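Local coordinates for DUF2235 domain-containing protein (Pseudomonas aeruginosa, PDB 4O5P) that probably hydrolyses membrane phospholipids as Tle1, a phospholipase effector of the type VI secretion system, at residues 65-71 / 228-234; 769-773 / 785-789; 575-581 / 660-664; 181-185 / 604-608. One frame throughout, in Å; residues are numbered along the deposited sequence.

Contact 1 (65-71 / 228-234)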
loop_
_atom_site.group_PDB
_atom_site.type_symbol
_atom_site.label_atom_id
_atom_site.label_comp_id
_atom_site.label_asym_id
_atom_site.label_seq_id
_atom_site.Cartn_x
_atom_site.Cartn_y
_atom_site.Cartn_z
ATOM N N ILE A 65 21.000 3.232 19.031
ATOM C CA ILE A 65 19.589 3.595 19.042
ATOM C C ILE A 65 18.872 2.672 18.069
ATOM O O ILE A 65 19.213 2.633 16.885
ATOM C CB ILE A 65 19.381 5.077 18.657
ATOM C CG1 ILE A 65 20.289 5.952 19.520
ATOM C CG2 ILE A 65 17.909 5.490 18.823
ATOM C CD1 ILE A 65 20.166 7.409 19.239
ATOM N N HIS A 66 17.910 1.906 18.575
ATOM C CA HIS A 66 17.212 0.929 17.743
ATOM C C HIS A 66 15.795 1.433 17.533
ATOM O O HIS A 66 15.082 1.717 18.501
ATOM C CB HIS A 66 17.201 -0.458 18.404
ATOM C CG HIS A 66 18.552 -1.110 18.496
ATOM N ND1 HIS A 66 19.060 -1.924 17.500
ATOM C CD2 HIS A 66 19.482 -1.098 19.481
ATOM C CE1 HIS A 66 20.248 -2.371 17.863
ATOM N NE2 HIS A 66 20.525 -1.892 19.064
ATOM N N ILE A 67 15.394 1.562 16.266
ATOM C CA ILE A 67 14.126 2.208 15.945
ATOM C C ILE A 67 13.273 1.352 15.021
ATOM O O ILE A 67 13.691 1.023 13.915
ATOM C CB ILE A 67 14.342 3.546 15.233
ATOM C CG1 ILE A 67 15.198 4.495 16.082
ATOM C CG2 ILE A 67 13.005 4.187 14.876
ATOM C CD1 ILE A 67 15.790 5.651 15.283
ATOM N N THR A 68 12.072 1.010 15.473
ATOM C CA THR A 68 11.081 0.371 14.608
ATOM C C THR A 68 10.064 1.406 14.109
ATOM O O THR A 68 9.527 2.189 14.907
ATOM C CB THR A 68 10.339 -0.745 15.355
ATOM O OG1 THR A 68 11.281 -1.700 15.868
ATOM C CG2 THR A 68 9.361 -1.451 14.429
ATOM N N LEU A 69 9.794 1.394 12.798
ATOM C CA LEU A 69 8.805 2.257 12.150
ATOM C C LEU A 69 7.836 1.402 11.313
ATOM O O LEU A 69 8.264 0.653 10.450
ATOM C CB LEU A 69 9.525 3.255 11.238
ATOM C CG LEU A 69 8.739 4.323 10.488
ATOM C CD1 LEU A 69 7.837 5.059 11.445
ATOM C CD2 LEU A 69 9.679 5.322 9.807
ATOM N N GLY A 70 6.540 1.500 11.581
ATOM C CA GLY A 70 5.549 0.736 10.841
ATOM C C GLY A 70 4.596 1.658 10.103
ATOM O O GLY A 70 3.939 2.496 10.726
ATOM N N PHE A 71 4.540 1.515 8.776
ATOM C CA PHE A 71 3.602 2.244 7.936
ATOM C C PHE A 71 2.465 1.298 7.539
ATOM O O PHE A 71 2.661 0.343 6.746
ATOM C CB PHE A 71 4.282 2.725 6.655
ATOM C CG PHE A 71 5.438 3.669 6.869
ATOM C CD1 PHE A 71 5.220 5.029 6.995
ATOM C CD2 PHE A 71 6.745 3.200 6.874
ATOM C CE1 PHE A 71 6.273 5.909 7.159
ATOM C CE2 PHE A 71 7.811 4.072 7.025
ATOM C CZ PHE A 71 7.572 5.433 7.169
ATOM N N ALA A 228 25.216 4.447 17.131
ATOM C CA ALA A 228 24.652 4.273 15.796
ATOM C C ALA A 228 23.147 4.327 15.821
ATOM O O ALA A 228 22.520 4.374 16.889
ATOM C CB ALA A 228 25.102 2.935 15.176
HETATM N N MSE A 229 22.582 4.296 14.621
HETATM C CA MSE A 229 21.151 4.219 14.450
HETATM C C MSE A 229 20.812 3.072 13.531
HETATM O O MSE A 229 21.275 3.020 12.399
HETATM C CB MSE A 229 20.624 5.526 13.890
HETATM C CG MSE A 229 20.654 6.576 14.961
HETATM SE SE MSE A 229 19.827 8.222 14.589
HETATM C CE MSE A 229 18.226 7.667 13.555
ATOM N N ARG A 230 19.991 2.162 14.044
ATOM C CA ARG A 230 19.672 0.918 13.368
ATOM C C ARG A 230 18.161 0.835 13.226
ATOM O O ARG A 230 17.440 0.926 14.226
ATOM C CB ARG A 230 20.193 -0.250 14.196
ATOM C CG ARG A 230 21.668 -0.133 14.554
ATOM C CD ARG A 230 22.513 -0.143 13.308
ATOM N NE ARG A 230 23.945 0.013 13.574
ATOM C CZ ARG A 230 24.835 0.330 12.636
ATOM N NH1 ARG A 230 24.442 0.518 11.378
ATOM N NH2 ARG A 230 26.116 0.453 12.948
ATOM N N LEU A 231 17.684 0.675 11.988
ATOM C CA LEU A 231 16.252 0.805 11.693
ATOM C C LEU A 231 15.606 -0.528 11.316
ATOM O O LEU A 231 16.188 -1.324 10.594
ATOM C CB LEU A 231 16.009 1.802 10.556
ATOM C CG LEU A 231 16.394 3.273 10.752
ATOM C CD1 LEU A 231 15.709 4.149 9.744
ATOM C CD2 LEU A 231 16.062 3.735 12.130
ATOM N N TYR A 232 14.399 -0.751 11.823
ATOM C CA TYR A 232 13.576 -1.904 11.485
ATOM C C TYR A 232 12.255 -1.308 11.019
ATOM O O TYR A 232 11.599 -0.571 11.767
ATOM C CB TYR A 232 13.414 -2.814 12.710
ATOM C CG TYR A 232 14.745 -3.010 13.404
ATOM C CD1 TYR A 232 15.205 -2.076 14.331
ATOM C CD2 TYR A 232 15.566 -4.083 13.089
ATOM C CE1 TYR A 232 16.430 -2.220 14.939
ATOM C CE2 TYR A 232 16.806 -4.231 13.699
ATOM C CZ TYR A 232 17.222 -3.300 14.622
ATOM O OH TYR A 232 18.447 -3.432 15.237
ATOM N N ILE A 233 11.894 -1.585 9.765
ATOM C CA ILE A 233 10.808 -0.863 9.090
ATOM C C ILE A 233 9.808 -1.869 8.523
ATOM O O ILE A 233 10.208 -2.775 7.799
ATOM C CB ILE A 233 11.348 -0.026 7.892
ATOM C CG1 ILE A 233 12.560 0.841 8.291
ATOM C CG2 ILE A 233 10.242 0.827 7.276
ATOM C CD1 ILE A 233 12.232 2.054 9.118
ATOM N N TYR A 234 8.524 -1.719 8.844
ATOM C CA TYR A 234 7.500 -2.634 8.341
ATOM C C TYR A 234 6.480 -1.806 7.558
ATOM O O TYR A 234 6.107 -0.721 7.998
ATOM C CB TYR A 234 6.796 -3.376 9.499
ATOM C CG TYR A 234 7.735 -4.034 10.503
ATOM C CD1 TYR A 234 8.586 -5.062 10.122
ATOM C CD2 TYR A 234 7.753 -3.627 11.833
ATOM C CE1 TYR A 234 9.444 -5.661 11.033
ATOM C CE2 TYR A 234 8.599 -4.222 12.755
ATOM C CZ TYR A 234 9.436 -5.236 12.350
ATOM O OH TYR A 234 10.283 -5.810 13.263
HETATM O O HOH W 1 10.255 -4.745 15.617
#
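Strands 65-71 and 228-234 run parallel, their axes 4.7 Å apart at closest and inclined by 19°, and seven backbone hydrogen bonds join them from Ile65 N to Ala228 O through to Phe71 N to Tyr234 O, the latter 2.8 Å long. One face of the pair carries His66, Thr68, Arg230, Tyr232 and Tyr234. With CG turned away from its carbonyl carbon (chi1 -45°), Tyr232 runs back along the sheet with Ile67 O at its ring edge, and its OH meets His66 ND1 at 2.8 Å in a hydrogen bond whose direction is open. The two rings meet rim to rim, planes 24° apart, neither over the other. Thr68 CG2 sits close to Tyr234 CE2 at 3.3 Å, while a water links Thr68 OG1 to Tyr234 OH. The other face is apolar: Leu231 CD2 packs on Ile67 CB at 3.6 Å, Ile67 CD1 touches Met229 CE (a selenomethionine) at 3.6 Å, and Ile233 CD1 lies 3.6 Å from Leu69 CB. The Arg230 guanidinium turns from the partner strand to a salt bridge with Asp37 and a hydrogen bond with Ser273. Within the alpha/beta-hydrolase sheet, strand 111-116 flanks 62-71 and strand 270-280 flanks 225-236; helices 139-162 and 238-254 pack on the apolar face, and Pro420 touches Thr68 and Tyr232 on the other.

Contact 2 (769-773 / 785-789)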
loop_
_atom_site.group_PDB
_atom_site.type_symbol
_atom_site.label_atom_id
_atom_site.label_comp_id
_atom_site.label_asym_id
_atom_site.label_seq_id
_atom_site.Cartn_x
_atom_site.Cartn_y
_atom_site.Cartn_z
ATOM N N LEU A 769 3.810 12.471 -30.203
ATOM C CA LEU A 769 2.765 12.151 -29.238
ATOM C C LEU A 769 2.342 10.682 -29.294
ATOM O O LEU A 769 2.100 10.059 -28.258
ATOM C CB LEU A 769 1.549 13.035 -29.475
ATOM C CG LEU A 769 0.587 12.949 -28.300
ATOM C CD1 LEU A 769 1.204 13.680 -27.106
ATOM C CD2 LEU A 769 -0.775 13.496 -28.660
ATOM N N ASP A 770 2.242 10.122 -30.492
ATOM C CA ASP A 770 1.968 8.692 -30.608
ATOM C C ASP A 770 3.075 7.867 -29.941
ATOM O O ASP A 770 2.818 6.794 -29.378
ATOM C CB ASP A 770 1.847 8.266 -32.070
ATOM C CG ASP A 770 0.613 8.828 -32.754
ATOM O OD1 ASP A 770 -0.230 9.477 -32.090
ATOM O OD2 ASP A 770 0.485 8.599 -33.975
ATOM N N ASN A 771 4.315 8.350 -30.017
ATOM C CA ASN A 771 5.412 7.613 -29.402
ATOM C C ASN A 771 5.310 7.683 -27.891
ATOM O O ASN A 771 5.552 6.689 -27.197
ATOM C CB ASN A 771 6.775 8.127 -29.858
ATOM C CG ASN A 771 7.909 7.553 -29.033
ATOM O OD1 ASN A 771 8.547 8.265 -28.249
ATOM N ND2 ASN A 771 8.140 6.248 -29.169
ATOM N N LEU A 772 4.950 8.857 -27.381
ATOM C CA LEU A 772 4.805 9.009 -25.936
ATOM C C LEU A 772 3.704 8.098 -25.400
ATOM O O LEU A 772 3.816 7.575 -24.293
ATOM C CB LEU A 772 4.509 10.459 -25.576
ATOM C CG LEU A 772 5.641 11.449 -25.866
ATOM C CD1 LEU A 772 5.155 12.867 -25.615
ATOM C CD2 LEU A 772 6.875 11.140 -25.020
ATOM N N ARG A 773 2.660 7.901 -26.210
ATOM C CA ARG A 773 1.490 7.102 -25.836
ATOM C C ARG A 773 1.631 5.607 -26.129
ATOM O O ARG A 773 0.703 4.830 -25.868
ATOM C CB ARG A 773 0.244 7.619 -26.568
ATOM C CG ARG A 773 -0.284 8.964 -26.078
ATOM C CD ARG A 773 -1.806 8.958 -26.014
ATOM N NE ARG A 773 -2.402 9.067 -27.332
ATOM C CZ ARG A 773 -3.367 8.276 -27.789
ATOM N NH1 ARG A 773 -3.876 7.309 -27.033
ATOM N NH2 ARG A 773 -3.833 8.464 -29.010
ATOM N N GLN A 785 10.178 10.104 -19.560
ATOM C CA GLN A 785 10.320 10.851 -20.808
ATOM C C GLN A 785 9.281 11.962 -20.936
ATOM O O GLN A 785 9.583 13.082 -21.390
ATOM C CB GLN A 785 10.234 9.899 -22.008
ATOM C CG GLN A 785 10.262 10.612 -23.363
ATOM C CD GLN A 785 10.292 9.659 -24.534
ATOM O OE1 GLN A 785 10.183 8.435 -24.369
ATOM N NE2 GLN A 785 10.445 10.210 -25.731
ATOM N N ILE A 786 8.055 11.665 -20.520
ATOM C CA ILE A 786 6.996 12.658 -20.609
ATOM C C ILE A 786 7.266 13.762 -19.599
ATOM O O ILE A 786 7.123 14.946 -19.913
ATOM C CB ILE A 786 5.622 12.026 -20.372
ATOM C CG1 ILE A 786 5.315 11.022 -21.478
ATOM C CG2 ILE A 786 4.540 13.087 -20.307
ATOM C CD1 ILE A 786 4.139 10.128 -21.160
ATOM N N GLY A 787 7.674 13.377 -18.390
ATOM C CA GLY A 787 7.941 14.349 -17.344
ATOM C C GLY A 787 9.039 15.328 -17.720
ATOM O O GLY A 787 9.095 16.436 -17.189
ATOM N N GLN A 788 9.900 14.926 -18.653
ATOM C CA GLN A 788 11.009 15.771 -19.112
ATOM C C GLN A 788 10.569 16.785 -20.168
ATOM O O GLN A 788 11.292 17.743 -20.470
ATOM C CB GLN A 788 12.145 14.907 -19.670
ATOM C CG GLN A 788 12.913 14.123 -18.612
ATOM C CD GLN A 788 13.593 15.033 -17.611
ATOM O OE1 GLN A 788 13.147 15.167 -16.467
ATOM N NE2 GLN A 788 14.674 15.674 -18.039
ATOM N N LEU A 789 9.385 16.572 -20.729
ATOM C CA LEU A 789 8.901 17.430 -21.792
ATOM C C LEU A 789 8.181 18.639 -21.228
ATOM O O LEU A 789 7.676 18.602 -20.094
ATOM C CB LEU A 789 7.998 16.650 -22.750
ATOM C CG LEU A 789 8.791 15.717 -23.663
ATOM C CD1 LEU A 789 7.865 14.766 -24.419
ATOM C CD2 LEU A 789 9.645 16.537 -24.633
#
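Two short consecutive helices, 767-772 and 779-787, meet at their C-terminal ends near the surface of the Tle1-like C-terminal region, through Leu772, Gln785, Ile786 and Leu789. Leu772 is the centre of the contact. Its CG stands opposite the carbonyl carbon (chi1 -66°) and the chain then extends, which carries both methyls across to the second helix. Leu772 CD1 reaches Leu789 CD1 at 3.5 Å, the two leucines meeting tip to tip. Leu772 CD2 turns to the other neighbours: it lies 3.9 Å from Ile786 CG1 and 3.8 Å from Gln785 CD. The Gln785 chain is fully extended, with CG anti to the backbone N (chi1 175°), and it passes Leu772 at a slant, laying its aliphatic CG and the start of its amide against the CD2 methyl. Contact between the segments is therefore made by van der Waals packing of Leu772 against the side chains of Gln785, Ile786 and Leu789; the nearest CA atoms, of Leu772 and Ile786, are 6.8 Å apart. A polar tie from the intervening region supplements it, for Lys782 NZ hydrogen-bonds Asn771 O. Ile786 rests on Val699 and Thr702 of strand 697-702, and Arg773 O accepts from Ser698 OG, so both segments touch that strand of the four-stranded antiparallel sheet.

Contact 3 (575-581 / 660-664)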
loop_
_atom_site.group_PDB
_atom_site.type_symbol
_atom_site.label_atom_id
_atom_site.label_comp_id
_atom_site.label_asym_id
_atom_site.label_seq_id
_atom_site.Cartn_x
_atom_site.Cartn_y
_atom_site.Cartn_z
ATOM N N LEU A 575 -20.940 -10.329 -2.115
ATOM C CA LEU A 575 -20.489 -11.618 -2.644
ATOM C C LEU A 575 -21.426 -12.159 -3.726
ATOM O O LEU A 575 -20.958 -12.593 -4.774
ATOM C CB LEU A 575 -20.253 -12.655 -1.534
ATOM C CG LEU A 575 -19.052 -12.423 -0.627
ATOM C CD1 LEU A 575 -19.124 -13.340 0.573
ATOM C CD2 LEU A 575 -17.743 -12.638 -1.378
ATOM N N LEU A 576 -22.736 -12.101 -3.496
ATOM C CA LEU A 576 -23.705 -12.469 -4.545
ATOM C C LEU A 576 -23.572 -11.635 -5.835
ATOM O O LEU A 576 -23.647 -12.176 -6.944
ATOM C CB LEU A 576 -25.140 -12.400 -4.008
ATOM C CG LEU A 576 -25.557 -13.420 -2.948
ATOM C CD1 LEU A 576 -26.996 -13.158 -2.525
ATOM C CD2 LEU A 576 -25.417 -14.843 -3.487
ATOM N N GLY A 577 -23.356 -10.330 -5.688
ATOM C CA GLY A 577 -23.167 -9.463 -6.841
ATOM C C GLY A 577 -21.929 -9.841 -7.637
ATOM O O GLY A 577 -21.985 -10.018 -8.861
ATOM N N ALA A 578 -20.805 -9.960 -6.933
ATOM C CA ALA A 578 -19.551 -10.408 -7.529
ATOM C C ALA A 578 -19.687 -11.757 -8.232
ATOM O O ALA A 578 -19.176 -11.944 -9.333
ATOM C CB ALA A 578 -18.472 -10.485 -6.457
ATOM N N ALA A 579 -20.365 -12.698 -7.587
ATOM C CA ALA A 579 -20.589 -14.011 -8.173
ATOM C C ALA A 579 -21.412 -13.925 -9.455
ATOM O O ALA A 579 -21.128 -14.633 -10.423
ATOM C CB ALA A 579 -21.242 -14.937 -7.171
ATOM N N ALA A 580 -22.407 -13.044 -9.486
ATOM C CA ALA A 580 -23.191 -12.892 -10.712
ATOM C C ALA A 580 -22.319 -12.307 -11.826
ATOM O O ALA A 580 -22.473 -12.668 -13.017
ATOM C CB ALA A 580 -24.427 -12.033 -10.472
ATOM N N GLU A 581 -21.414 -11.400 -11.430
ATOM C CA GLU A 581 -20.445 -10.818 -12.364
ATOM C C GLU A 581 -19.513 -11.860 -12.962
ATOM O O GLU A 581 -19.438 -12.001 -14.191
ATOM C CB GLU A 581 -19.626 -9.705 -11.699
ATOM C CG GLU A 581 -20.422 -8.451 -11.463
ATOM C CD GLU A 581 -19.582 -7.335 -10.928
ATOM O OE1 GLU A 581 -18.539 -7.614 -10.317
ATOM O OE2 GLU A 581 -19.971 -6.171 -11.109
ATOM N N HIS A 660 -10.224 -14.295 0.915
ATOM C CA HIS A 660 -11.261 -13.279 0.699
ATOM C C HIS A 660 -11.386 -12.908 -0.771
ATOM O O HIS A 660 -10.650 -13.411 -1.612
ATOM C CB HIS A 660 -11.015 -12.025 1.543
ATOM C CG HIS A 660 -11.195 -12.242 3.013
ATOM N ND1 HIS A 660 -10.304 -12.979 3.771
ATOM C CD2 HIS A 660 -12.164 -11.827 3.865
ATOM C CE1 HIS A 660 -10.717 -12.996 5.030
ATOM N NE2 HIS A 660 -11.846 -12.308 5.111
ATOM N N ASP A 661 -12.341 -12.039 -1.075
ATOM C CA ASP A 661 -12.597 -11.658 -2.450
ATOM C C ASP A 661 -12.616 -10.148 -2.435
ATOM O O ASP A 661 -13.638 -9.523 -2.132
ATOM C CB ASP A 661 -13.946 -12.222 -2.919
ATOM C CG ASP A 661 -14.194 -12.009 -4.408
ATOM O OD1 ASP A 661 -13.696 -11.011 -4.974
ATOM O OD2 ASP A 661 -14.907 -12.827 -5.028
ATOM N N SER A 662 -11.469 -9.550 -2.727
ATOM C CA SER A 662 -11.349 -8.115 -2.593
ATOM C C SER A 662 -12.126 -7.418 -3.710
ATOM O O SER A 662 -12.367 -6.221 -3.647
ATOM C CB SER A 662 -9.885 -7.714 -2.596
ATOM O OG SER A 662 -9.260 -8.164 -3.777
ATOM N N ARG A 663 -12.535 -8.183 -4.720
ATOM C CA ARG A 663 -13.351 -7.628 -5.795
ATOM C C ARG A 663 -14.785 -7.369 -5.355
ATOM O O ARG A 663 -15.477 -6.538 -5.945
ATOM C CB ARG A 663 -13.337 -8.546 -7.017
ATOM C CG ARG A 663 -12.602 -7.953 -8.195
ATOM C CD ARG A 663 -13.386 -8.151 -9.484
ATOM N NE ARG A 663 -14.100 -6.941 -9.902
ATOM C CZ ARG A 663 -15.383 -6.928 -10.265
ATOM N NH1 ARG A 663 -16.082 -8.056 -10.248
ATOM N NH2 ARG A 663 -15.970 -5.800 -10.642
ATOM N N ALA A 664 -15.219 -8.053 -4.297
ATOM C CA ALA A 664 -16.619 -8.035 -3.888
ATOM C C ALA A 664 -17.080 -6.747 -3.197
ATOM O O ALA A 664 -16.546 -6.344 -2.154
ATOM C CB ALA A 664 -16.921 -9.259 -3.027
HETATM O O HOH W 2 -18.226 -4.168 -10.419
#
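Bends at chi2 (-135°) and chi3 (102°) fold Arg663 round toward helix 571-587, where Glu581, extended beyond CG, comes out to meet it. Glu581 OE1 approaches the edge of the guanidinium, near its plane, and forms a salt bridge with Arg663 NH1 modelled at 2.5 Å, so short that its exact length is doubtful; the second bond, to Arg663 NH2 at 3.2 Å, is weak. One carboxylate oxygen thus takes both nitrogens, and the two flat groups lie 19° from coplanar. A water donates to Glu581 OE2 and accepts weakly from Arg663 NH2, adding a water link between the two groups. Next to the charged pair along the helix the packing is apolar: Ala664 CB lies 4.0 Å from Ala578 CB and 3.8 Å from Leu575 CD2, which also meets Asp661 CB at 4.1 Å. A type I turn from Asp661 to Ala664 presents the side chains of Asp661, Arg663 and Ala664 to the helix. Asp661 OD2 is held by the hydroxyls of Tyr488 and Tyr681, and the Tyr681 ring makes a cation-pi contact with Arg663. Within the Tle1-like C-terminal family region, the contact thus joins a turn that follows helix 649-657 to helix 571-587, while His660 stacks on Tyr386.

Contact 4 (181-185 / 604-608)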
loop_
_atom_site.group_PDB
_atom_site.type_symbol
_atom_site.label_atom_id
_atom_site.label_comp_id
_atom_site.label_asym_id
_atom_site.label_seq_id
_atom_site.Cartn_x
_atom_site.Cartn_y
_atom_site.Cartn_z
ATOM N N ASN A 181 3.898 20.265 -2.076
ATOM C CA ASN A 181 2.719 21.105 -2.330
ATOM C C ASN A 181 2.093 21.004 -3.722
ATOM O O ASN A 181 1.800 22.030 -4.338
ATOM C CB ASN A 181 3.052 22.582 -2.081
ATOM C CG ASN A 181 3.675 22.817 -0.731
ATOM O OD1 ASN A 181 4.766 23.367 -0.633
ATOM N ND2 ASN A 181 2.985 22.403 0.321
ATOM N N TRP A 182 1.893 19.794 -4.231
ATOM C CA TRP A 182 1.387 19.666 -5.597
ATOM C C TRP A 182 0.022 20.327 -5.771
ATOM O O TRP A 182 -0.905 20.062 -5.006
ATOM C CB TRP A 182 1.330 18.196 -6.061
ATOM C CG TRP A 182 0.566 18.005 -7.359
ATOM C CD1 TRP A 182 -0.634 17.360 -7.519
ATOM C CD2 TRP A 182 0.942 18.474 -8.665
ATOM N NE1 TRP A 182 -1.019 17.393 -8.843
ATOM C CE2 TRP A 182 -0.075 18.073 -9.566
ATOM C CE3 TRP A 182 2.035 19.191 -9.162
ATOM C CZ2 TRP A 182 -0.029 18.370 -10.935
ATOM C CZ3 TRP A 182 2.078 19.491 -10.518
ATOM C CH2 TRP A 182 1.050 19.078 -11.390
ATOM N N THR A 183 -0.070 21.213 -6.761
ATOM C CA THR A 183 -1.356 21.694 -7.258
ATOM C C THR A 183 -1.303 22.117 -8.731
ATOM O O THR A 183 -0.231 22.184 -9.347
ATOM C CB THR A 183 -1.926 22.867 -6.421
ATOM O OG1 THR A 183 -3.321 23.019 -6.716
ATOM C CG2 THR A 183 -1.190 24.180 -6.729
ATOM N N VAL A 184 -2.483 22.389 -9.286
ATOM C CA VAL A 184 -2.603 22.959 -10.618
ATOM C C VAL A 184 -3.406 24.239 -10.484
ATOM O O VAL A 184 -4.484 24.228 -9.893
ATOM C CB VAL A 184 -3.334 22.006 -11.570
ATOM C CG1 VAL A 184 -3.352 22.577 -12.979
ATOM C CG2 VAL A 184 -2.668 20.634 -11.554
ATOM N N SER A 185 -2.878 25.344 -11.003
ATOM C CA SER A 185 -3.608 26.611 -10.979
ATOM C C SER A 185 -3.898 27.104 -12.399
ATOM O O SER A 185 -3.071 26.949 -13.307
ATOM C CB SER A 185 -2.842 27.684 -10.198
ATOM O OG SER A 185 -1.896 28.344 -11.016
ATOM N N ASP A 604 -8.753 13.300 -12.101
ATOM C CA ASP A 604 -8.500 14.396 -11.171
ATOM C C ASP A 604 -6.998 14.541 -10.980
ATOM O O ASP A 604 -6.387 13.811 -10.202
ATOM C CB ASP A 604 -9.206 14.142 -9.843
ATOM C CG ASP A 604 -8.906 15.201 -8.804
ATOM O OD1 ASP A 604 -8.352 16.265 -9.155
ATOM O OD2 ASP A 604 -9.238 14.969 -7.626
ATOM N N LEU A 605 -6.412 15.490 -11.702
ATOM C CA LEU A 605 -4.964 15.648 -11.710
ATOM C C LEU A 605 -4.406 16.224 -10.407
ATOM O O LEU A 605 -3.190 16.358 -10.263
ATOM C CB LEU A 605 -4.536 16.464 -12.930
ATOM C CG LEU A 605 -4.942 15.630 -14.154
ATOM C CD1 LEU A 605 -5.909 16.349 -15.087
ATOM C CD2 LEU A 605 -3.721 15.086 -14.895
ATOM N N LEU A 606 -5.294 16.547 -9.465
ATOM C CA LEU A 606 -4.887 17.017 -8.140
ATOM C C LEU A 606 -4.474 15.851 -7.238
ATOM O O LEU A 606 -3.767 16.046 -6.235
ATOM C CB LEU A 606 -6.010 17.830 -7.483
ATOM C CG LEU A 606 -6.377 19.182 -8.114
ATOM C CD1 LEU A 606 -7.386 19.933 -7.258
ATOM C CD2 LEU A 606 -5.144 20.046 -8.364
ATOM N N LEU A 607 -4.907 14.640 -7.596
ATOM C CA LEU A 607 -4.551 13.431 -6.832
ATOM C C LEU A 607 -3.063 13.104 -6.917
ATOM O O LEU A 607 -2.549 12.283 -6.148
ATOM C CB LEU A 607 -5.376 12.214 -7.293
ATOM C CG LEU A 607 -6.864 12.192 -6.938
ATOM C CD1 LEU A 607 -7.522 10.904 -7.435
ATOM C CD2 LEU A 607 -7.075 12.356 -5.436
ATOM N N GLY A 608 -2.372 13.726 -7.863
ATOM C CA GLY A 608 -0.934 13.579 -7.966
ATOM C C GLY A 608 -0.449 12.194 -8.348
ATOM O O GLY A 608 0.457 11.640 -7.701
HETATM O O HOH W 3 -3.102 18.769 -5.385
#
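The Trp182 indole meets the loop 604-608 with its pyrrole edge: Leu605 O and Leu606 O lie at the rim near the ring plane, while Gly608 CA approaches Trp182 CD1 obliquely at 3.8 Å. Trp182 NE1 donates to Leu605 O at 2.8 Å with an N-H...O angle of 166°, and the oxygen is only 1° out of the indole plane; seen from the acceptor, the donor lies in the carbonyl plane. CG anti to the backbone N (chi1 169°) swings the indole across to the loop. Leu606 O sits 3.6 Å from Trp182 CD1, a further contact along the same edge. A water donates both to Trp182 O and to Leu606 O, so side chain and main chain of the tryptophan each have a link to the loop. Beside the indole, the extended Leu606 side chain brings its end to segment 181-185, CD2 lying 3.7 Å from Val184 N and 4.1 Å from Val184 CG2, and it runs alongside Thr183 with CD2 3.9 Å from Thr183 OG1. The loop has its own internal support: Leu606 N donates to Asp604 OD1 at 3.1 Å, an Asx turn, with the nitrogen well above the carboxylate plane. Gly608 has a positive phi, which suits glycine. The loop joins strands 596-604 and 609-614, with Leu605 against Val716 of strand 715-723 and Gly608 bonded through its backbone to Asp300. Segment 181-185 leads into the two-stranded antiparallel sheet 184-185/189-190, next to which Thr183 and Leu191 share a backbone hydrogen bond.

Contact 1 belongs to the core sheet of the hydrolase fold, and its strand 225-236 runs into a probable nucleophile elbow at Gly235, Ser237 and Gly239; Ser237, His379 and Asp281 are placed consistent with a Ser-His-Asp triad. Phe71, at the end of contact 1, touches residues of this presumed elbow. Contact 3 lies across the chain's centre, its nearest atoms about 18 Å from contact 1. Contact 4 joins the region between the two strands of contact 1 to the C-terminal family region, so these two contacts alternate along the chain; their centres are 32 Å apart. Contacts 2 and 4 are the closest pair, with centres 19 Å and nearest atoms about 10 Å apart.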